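Local coordinates for putative TOXIN related protein (Parabacteroides distasonis ATCC 8503, PDB 3K0Y) that is of unknown function but possibly toxin-related, and pairs a NigD-like OB domain with a NigD-like beta-sandwich domain, at residues K91-G94 against A95-S99; E144-P147 against Y148-E151. All coordinates share one frame; numbering follows the deposited sequence.

Contact 1. Residues K91-G94 against A95-S99; sequences KNEG and AANDS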
loop_
_atom_site.group_PDB
_atom_site.type_symbol
_atom_site.label_atom_id
_atom_site.label_comp_id
_atom_site.label_asym_id
_atom_site.label_seq_id
_atom_site.Cartn_x
_atom_site.Cartn_y
_atom_site.Cartn_z
ATOM N N LYS A 91 -14.736 -3.812 2.610
ATOM C CA LYS A 91 -16.131 -3.499 2.393
ATOM C C LYS A 91 -16.551 -2.343 3.322
ATOM O O LYS A 91 -16.154 -2.302 4.500
ATOM C CB LYS A 91 -16.983 -4.747 2.658
ATOM N N ASN A 92 -17.321 -1.398 2.795
ATOM C CA ASN A 92 -17.918 -0.367 3.620
ATOM C C ASN A 92 -18.850 -1.116 4.592
ATOM O O ASN A 92 -19.448 -2.143 4.235
ATOM C CB ASN A 92 -18.677 0.700 2.773
ATOM C CG ASN A 92 -19.203 1.863 3.616
ATOM O OD1 ASN A 92 -18.712 2.079 4.709
ATOM N ND2 ASN A 92 -20.190 2.626 3.107
ATOM N N GLU A 93 -18.901 -0.657 5.839
ATOM C CA GLU A 93 -19.790 -1.250 6.834
ATOM C C GLU A 93 -20.693 -0.191 7.384
ATOM O O GLU A 93 -21.354 -0.397 8.393
ATOM C CB GLU A 93 -18.991 -1.936 7.956
ATOM C CG GLU A 93 -18.189 -3.134 7.495
ATOM C CD GLU A 93 -19.001 -4.393 7.391
ATOM O OE1 GLU A 93 -20.240 -4.315 7.447
ATOM O OE2 GLU A 93 -18.400 -5.479 7.263
ATOM N N GLY A 94 -20.739 0.954 6.712
ATOM C CA GLY A 94 -21.783 1.931 6.994
ATOM C C GLY A 94 -21.578 2.609 8.328
ATOM O O GLY A 94 -20.475 3.059 8.657
ATOM N N ALA A 95 -22.653 2.641 9.099
ATOM C CA ALA A 95 -22.674 3.118 10.485
ATOM C C ALA A 95 -21.684 2.382 11.410
ATOM O O ALA A 95 -21.262 2.932 12.420
ATOM C CB ALA A 95 -24.125 2.979 11.062
ATOM N N ALA A 96 -21.349 1.148 11.075
ATOM C CA ALA A 96 -20.427 0.327 11.894
ATOM C C ALA A 96 -18.918 0.514 11.496
ATOM O O ALA A 96 -18.038 -0.157 12.028
ATOM C CB ALA A 96 -20.828 -1.128 11.785
ATOM N N ASN A 97 -18.610 1.429 10.580
ATOM C CA ASN A 97 -17.217 1.666 10.182
ATOM C C ASN A 97 -16.302 2.041 11.326
ATOM O O ASN A 97 -15.219 1.482 11.437
ATOM C CB ASN A 97 -17.106 2.741 9.084
ATOM C CG ASN A 97 -17.408 2.185 7.711
ATOM O OD1 ASN A 97 -17.460 0.945 7.506
ATOM N ND2 ASN A 97 -17.584 3.080 6.754
ATOM N N ASP A 98 -16.696 2.988 12.155
ATOM C CA ASP A 98 -15.868 3.405 13.272
ATOM C C ASP A 98 -15.579 2.276 14.201
ATOM O O ASP A 98 -14.442 2.115 14.603
ATOM C CB ASP A 98 -16.512 4.511 14.083
ATOM C CG ASP A 98 -16.399 5.854 13.412
ATOM O OD1 ASP A 98 -15.615 5.984 12.449
ATOM O OD2 ASP A 98 -17.094 6.769 13.847
ATOM N N SER A 99 -16.617 1.499 14.522
ATOM C CA SER A 99 -16.505 0.380 15.423
ATOM C C SER A 99 -15.686 -0.791 14.875
ATOM O O SER A 99 -14.950 -1.412 15.624
ATOM C CB SER A 99 -17.896 -0.140 15.801
ATOM O OG SER A 99 -17.686 -1.326 16.528
#

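Contact 2. Residues E144-P147 against Y148-E151; sequences ENDP and YTLE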
loop_
_atom_site.group_PDB
_atom_site.type_symbol
_atom_site.label_atom_id
_atom_site.label_comp_id
_atom_site.label_asym_id
_atom_site.label_seq_id
_atom_site.Cartn_x
_atom_site.Cartn_y
_atom_site.Cartn_z
ATOM N N GLU A 144 -20.438 5.018 -4.604
ATOM C CA GLU A 144 -21.293 5.465 -5.654
ATOM C C GLU A 144 -21.070 6.951 -5.953
ATOM O O GLU A 144 -21.015 7.334 -7.098
ATOM C CB GLU A 144 -22.785 5.273 -5.310
ATOM N N ASN A 145 -21.046 7.799 -4.936
ATOM C CA ASN A 145 -21.077 9.259 -5.217
ATOM C C ASN A 145 -19.716 9.880 -5.200
ATOM O O ASN A 145 -19.522 10.956 -5.709
ATOM C CB ASN A 145 -22.003 9.994 -4.242
ATOM C CG ASN A 145 -23.434 9.594 -4.398
ATOM O OD1 ASN A 145 -24.038 9.754 -5.480
ATOM N ND2 ASN A 145 -23.995 9.040 -3.338
ATOM N N ASP A 146 -18.746 9.157 -4.675
ATOM C CA ASP A 146 -17.437 9.732 -4.351
ATOM C C ASP A 146 -16.428 8.587 -4.407
ATOM O O ASP A 146 -15.771 8.291 -3.423
ATOM C CB ASP A 146 -17.520 10.379 -2.962
ATOM C CG ASP A 146 -16.375 11.397 -2.678
ATOM O OD1 ASP A 146 -15.431 11.615 -3.548
ATOM O OD2 ASP A 146 -16.418 11.977 -1.533
ATOM N N PRO A 147 -16.309 7.929 -5.570
ATOM C CA PRO A 147 -15.493 6.696 -5.629
ATOM C C PRO A 147 -13.988 6.900 -5.325
ATOM O O PRO A 147 -13.333 5.994 -4.779
ATOM C CB PRO A 147 -15.718 6.185 -7.056
ATOM C CG PRO A 147 -16.203 7.357 -7.827
ATOM C CD PRO A 147 -16.875 8.285 -6.882
ATOM N N TYR A 148 -13.487 8.102 -5.574
ATOM C CA TYR A 148 -12.064 8.404 -5.413
ATOM C C TYR A 148 -11.734 9.071 -4.103
ATOM O O TYR A 148 -10.661 9.665 -3.983
ATOM C CB TYR A 148 -11.590 9.254 -6.577
ATOM C CG TYR A 148 -11.796 8.554 -7.877
ATOM C CD1 TYR A 148 -11.094 7.394 -8.164
ATOM C CD2 TYR A 148 -12.730 9.011 -8.812
ATOM C CE1 TYR A 148 -11.276 6.718 -9.359
ATOM C CE2 TYR A 148 -12.908 8.346 -10.046
ATOM C CZ TYR A 148 -12.181 7.204 -10.298
ATOM O OH TYR A 148 -12.312 6.507 -11.458
ATOM N N THR A 149 -12.650 8.983 -3.139
ATOM C CA THR A 149 -12.435 9.493 -1.792
ATOM C C THR A 149 -12.364 8.232 -0.910
ATOM O O THR A 149 -13.328 7.420 -0.845
ATOM C CB THR A 149 -13.543 10.474 -1.274
ATOM O OG1 THR A 149 -13.605 11.669 -2.078
ATOM C CG2 THR A 149 -13.281 10.880 0.196
ATOM N N LEU A 150 -11.226 8.071 -0.232
ATOM C CA LEU A 150 -10.959 6.909 0.604
ATOM C C LEU A 150 -10.636 7.312 2.027
ATOM O O LEU A 150 -10.289 8.469 2.287
ATOM C CB LEU A 150 -9.838 6.098 0.012
ATOM C CG LEU A 150 -9.966 5.700 -1.455
ATOM C CD1 LEU A 150 -8.565 5.312 -2.017
ATOM C CD2 LEU A 150 -10.898 4.532 -1.601
ATOM N N GLU A 151 -10.783 6.358 2.956
ATOM C CA GLU A 151 -10.393 6.570 4.336
ATOM C C GLU A 151 -9.413 5.476 4.766
ATOM O O GLU A 151 -9.682 4.287 4.598
ATOM C CB GLU A 151 -11.590 6.507 5.271
ATOM C CG GLU A 151 -12.607 7.514 5.071
ATOM C CD GLU A 151 -13.837 7.354 6.010
ATOM O OE1 GLU A 151 -14.011 6.311 6.681
ATOM O OE2 GLU A 151 -14.623 8.307 6.056
HETATM O O HOH W 1 -16.046 7.024 -1.016
HETATM O O HOH W 2 -14.599 10.741 -5.850
#

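Contact 1. Residues K91-G94 against A95-S99
An Asx turn at N92 runs straight into the short helix 97-101, and the side chain of N97 reaches back to tie the two together. OD1 of N92 is gripped twice. The backbone N of G94 donates to it over 3.1 Å and comes from above the carbonyl plane, which closes the turn; N97 ND2 reaches the same N92 OD1 over 2.5 Å, a short bond that arrives nearly along the C=O axis. The two amides meet with their planes 42° apart. The other end of the N97 amide is used as well: its OD1 accepts from the backbone N of E93 at 2.7 Å, with the donor tilted 23° from the carbonyl plane. Donor and acceptor of this one amide therefore both bond to the preceding loop, which fixes the flip of the group. N97 gets there because its CG stands anti to its own carbonyl carbon (chi1 -80°), folded back beside the backbone N. Two main-chain bonds, A96 N to E93 O and N97 N to G94 O, each 3.1 Å, carry the chain from the turn into the helix. E93 turns its carboxylate away from N97 and lies against I100 and Y101 of the helix, yet E93 CB still rests 3.3 Å from N97 OD1.

Contact 2. Residues E144-P147 against Y148-E151
Y148 packs its ring against the pyrrolidine of P147, whose CB lies over one face; P147 CG comes to 4.0 Å from Y148 CD2. With CG anti to its carbonyl carbon (chi1 -59°), the tyrosine is folded back beside its own backbone N, which brings a ring face over the proline. Its hydroxyl finds its polar partner in the backbone oxygen of P177, and P147 also touches P177, so both rings are held against that loop. The backbone N of Y148 donates to a water at 2.9 Å, and that water in turn donates to D146 OD1, linking the aspartate to the middle of the turn; CG anti to the backbone N (chi1 -162°) brings D146 OD1 to the water. At T149 the chain closes a type I beta turn that begins at D146: T149 N donates to D146 O over 3.2 Å, from well above the carbonyl plane. A second water sits beside this bond and donates to both D146 O and T149 O, at 2.7 Å from the former, so D146 O receives two donors. The D146 carboxylate also approaches the T149 hydroxyl, but the modelled spacing there is too tight for the detail of that bond to be trusted. The turn delivers the chain into strand 149-155 of the four-stranded sheet, between strands 135-139 and 184-192. L150 is buried against L138 and L186, with its CD2 4.3 Å from P147 O. The E151 side chain touches W191 and P141, and its OE1 makes a salt bridge with R153 NH2.

Both contacts lie within the NigD-like C-terminal beta-sandwich domain and on the same side of the chain's centre, their centres about 14 Å apart and their nearest atoms about 5 Å apart, without touching. Contact 1 comes first along the chain, in the connection that leaves strand 74-88 of the nine-stranded sheet and enters helix 97-101; contact 2 follows, where the loop after strand 135-139 enters strand 149-155 of the four-stranded sheet. R153, on strand 149-155, bridges the two regions, with salt bridges to D98 of the helix and to E151. The short helix is thereby joined to the strand that contact 2 begins.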